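Local coordinates for uric acid degradation bifunctional protein PucL (Bacillus subtilis, PDB 6A4M) that probably oxidises uric acid with molecular oxygen as a urate oxidase, the full-length bifunctional protein also carrying a decarboxylase activity of the same breakdown pathway, at residues N70-H75 against H89-R94. Sequence-based numbering, arbitrary orientation.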
loop_
_atom_site.group_PDB
_atom_site.type_symbol
_atom_site.label_atom_id
_atom_site.label_comp_id
_atom_site.label_asym_id
_atom_site.label_seq_id
_atom_site.Cartn_x
_atom_site.Cartn_y
_atom_site.Cartn_z
ATOM N N ASN A 70 -4.433 10.383 -21.681
ATOM C CA ASN A 70 -4.630 9.330 -22.686
ATOM C C ASN A 70 -3.452 8.351 -22.738
ATOM O O ASN A 70 -3.655 7.151 -22.897
ATOM C CB ASN A 70 -4.896 9.934 -24.073
ATOM C CG ASN A 70 -6.198 10.722 -24.136
ATOM O OD1 ASN A 70 -7.109 10.510 -23.337
ATOM N ND2 ASN A 70 -6.288 11.637 -25.088
ATOM N N PHE A 71 -2.236 8.878 -22.584
ATOM C CA PHE A 71 -1.007 8.076 -22.536
ATOM C C PHE A 71 -1.042 7.073 -21.382
ATOM O O PHE A 71 -0.742 5.896 -21.572
ATOM C CB PHE A 71 0.209 8.998 -22.391
ATOM C CG PHE A 71 1.534 8.315 -22.585
ATOM C CD1 PHE A 71 2.175 7.680 -21.522
ATOM C CD2 PHE A 71 2.166 8.339 -23.821
ATOM C CE1 PHE A 71 3.405 7.065 -21.698
ATOM C CE2 PHE A 71 3.400 7.731 -23.999
ATOM C CZ PHE A 71 4.020 7.093 -22.938
ATOM N N ILE A 72 -1.405 7.559 -20.195
ATOM C CA ILE A 72 -1.523 6.724 -18.993
ATOM C C ILE A 72 -2.581 5.633 -19.178
ATOM O O ILE A 72 -2.327 4.468 -18.872
ATOM C CB ILE A 72 -1.827 7.588 -17.738
ATOM C CG1 ILE A 72 -0.584 8.409 -17.361
ATOM C CG2 ILE A 72 -2.263 6.735 -16.542
ATOM C CD1 ILE A 72 -0.883 9.653 -16.554
ATOM N N GLN A 73 -3.750 6.017 -19.687
ATOM C CA GLN A 73 -4.884 5.096 -19.808
ATOM C C GLN A 73 -4.657 3.972 -20.815
ATOM O O GLN A 73 -4.929 2.806 -20.507
ATOM C CB GLN A 73 -6.169 5.859 -20.139
ATOM C CG GLN A 73 -6.679 6.656 -18.949
ATOM C CD GLN A 73 -7.925 7.462 -19.245
ATOM O OE1 GLN A 73 -8.188 7.843 -20.389
ATOM N NE2 GLN A 73 -8.702 7.739 -18.201
ATOM N N ARG A 74 -4.157 4.313 -22.002
ATOM C CA ARG A 74 -3.878 3.297 -23.017
ATOM C C ARG A 74 -2.691 2.405 -22.628
ATOM O O ARG A 74 -2.676 1.220 -22.967
ATOM C CB ARG A 74 -3.715 3.916 -24.414
ATOM C CG ARG A 74 -2.416 4.655 -24.683
ATOM C CD ARG A 74 -2.425 5.277 -26.074
ATOM N NE ARG A 74 -1.457 6.375 -26.166
ATOM C CZ ARG A 74 -1.744 7.678 -26.232
ATOM N NH1 ARG A 74 -3.002 8.131 -26.234
ATOM N NH2 ARG A 74 -0.745 8.554 -26.306
ATOM N N HIS A 75 -1.720 2.954 -21.901
ATOM C CA HIS A 75 -0.622 2.140 -21.365
ATOM C C HIS A 75 -1.057 1.140 -20.289
ATOM O O HIS A 75 -0.437 0.092 -20.154
ATOM C CB HIS A 75 0.543 3.008 -20.874
ATOM C CG HIS A 75 1.442 3.466 -21.979
ATOM N ND1 HIS A 75 1.097 4.475 -22.850
ATOM C CD2 HIS A 75 2.657 3.023 -22.378
ATOM C CE1 HIS A 75 2.066 4.643 -23.730
ATOM N NE2 HIS A 75 3.027 3.778 -23.464
ATOM N N HIS A 89 6.501 2.026 -13.463
ATOM C CA HIS A 89 7.814 1.854 -14.107
ATOM C C HIS A 89 7.706 1.825 -15.635
ATOM O O HIS A 89 8.487 2.480 -16.328
ATOM C CB HIS A 89 8.483 0.577 -13.584
ATOM C CG HIS A 89 9.825 0.294 -14.183
ATOM N ND1 HIS A 89 10.033 -0.725 -15.086
ATOM C CD2 HIS A 89 11.028 0.882 -13.996
ATOM C CE1 HIS A 89 11.308 -0.750 -15.432
ATOM N NE2 HIS A 89 11.934 0.214 -14.783
ATOM N N TYR A 90 6.731 1.068 -16.137
ATOM C CA TYR A 90 6.399 1.032 -17.565
ATOM C C TYR A 90 6.110 2.442 -18.080
ATOM O O TYR A 90 6.822 2.943 -18.950
ATOM C CB TYR A 90 5.195 0.099 -17.782
ATOM C CG TYR A 90 4.666 -0.039 -19.199
ATOM C CD1 TYR A 90 5.525 -0.147 -20.297
ATOM C CD2 TYR A 90 3.292 -0.117 -19.435
ATOM C CE1 TYR A 90 5.027 -0.303 -21.589
ATOM C CE2 TYR A 90 2.789 -0.272 -20.720
ATOM C CZ TYR A 90 3.655 -0.368 -21.794
ATOM O OH TYR A 90 3.139 -0.512 -23.064
ATOM N N VAL A 91 5.111 3.090 -17.482
ATOM C CA VAL A 91 4.676 4.437 -17.885
ATOM C C VAL A 91 5.818 5.464 -17.781
ATOM O O VAL A 91 5.984 6.294 -18.679
ATOM C CB VAL A 91 3.424 4.895 -17.078
ATOM C CG1 VAL A 91 3.083 6.362 -17.329
ATOM C CG2 VAL A 91 2.220 4.031 -17.425
ATOM N N ALA A 92 6.606 5.391 -16.706
ATOM C CA ALA A 92 7.736 6.308 -16.497
ATOM C C ALA A 92 8.753 6.209 -17.629
ATOM O O ALA A 92 9.111 7.219 -18.235
ATOM C CB ALA A 92 8.417 6.032 -15.164
ATOM N N HIS A 93 9.205 4.983 -17.899
ATOM C CA HIS A 93 10.148 4.703 -18.994
ATOM C C HIS A 93 9.622 5.162 -20.357
ATOM O O HIS A 93 10.336 5.836 -21.105
ATOM C CB HIS A 93 10.503 3.209 -19.051
ATOM C CG HIS A 93 11.680 2.836 -18.205
ATOM N ND1 HIS A 93 12.901 2.491 -18.742
ATOM C CD2 HIS A 93 11.828 2.767 -16.861
ATOM C CE1 HIS A 93 13.748 2.220 -17.766
ATOM N NE2 HIS A 93 13.124 2.381 -16.614
ATOM N N ARG A 94 8.375 4.806 -20.660
ATOM C CA ARG A 94 7.765 5.144 -21.949
ATOM C C ARG A 94 7.528 6.646 -22.137
ATOM O O ARG A 94 7.607 7.132 -23.265
ATOM C CB ARG A 94 6.457 4.361 -22.171
ATOM C CG ARG A 94 6.590 2.833 -22.197
ATOM C CD ARG A 94 7.786 2.328 -22.995
ATOM N NE ARG A 94 7.769 2.856 -24.359
ATOM C CZ ARG A 94 8.831 3.005 -25.156
ATOM N NH1 ARG A 94 10.058 2.659 -24.763
ATOM N NH2 ARG A 94 8.657 3.503 -26.378
HETATM O O HOH W 1 5.057 3.595 -25.825
#
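H75 meets Y90, V91 and R94 across the pair of consecutive helices, 64-78 and 84-98, that packs against the antiparallel sheet of a tunnelling-fold (T-fold) domain, the fold of the uricase family. The axes of segments 70-75 and 89-94 approach to 10.4 Å, their directions 132° apart. Followed outward, H75 begins with CB, 4.0 Å from V91 CG2. Its CG turns anti to the carbonyl carbon (chi1 -81°), which brings ND1 back to its own helix while the other side of the ring reaches across. H75 ND1 donates to F71 O at 2.7 Å in a bent bond, and because the backbone N of H75 reaches that same oxygen from the opposite face, two donors grip it. H75 CD2 comes within 3.6 Å of Y90 CZ, the two ring planes inclined at 54°. NE2, at the tip, packs by R94 CB and is joined through a water, lying in the imidazole plane, to R94 NE. Histidine suits the place because a single flat ring can bond at one nitrogen, bridge at the other and still cover F71, whose ring centre lies beneath H75 CE1. With an alanine here, F71 O would probably keep just the backbone donor, R94 NE lose its water link to the first helix, and the F71 face its cover. F71, flat and apolar, can take H75 on one face, stack on F95 and still extend CZ to within 3.7 Å of R94 CB. I72 and V91, branched and apolar, fill the buried side toward strands 36-45 and 104-121, respectively. R94 suits its place by packing its aliphatic start here while its bent chain carries the guanidinium away to D97, a salt bridge. Tyrosine combines a ring that packs by H75 with a hydroxyl bonded to S78; H75 O lies in the plane of the Y90 ring at its edge, 3.3 Å from CE2.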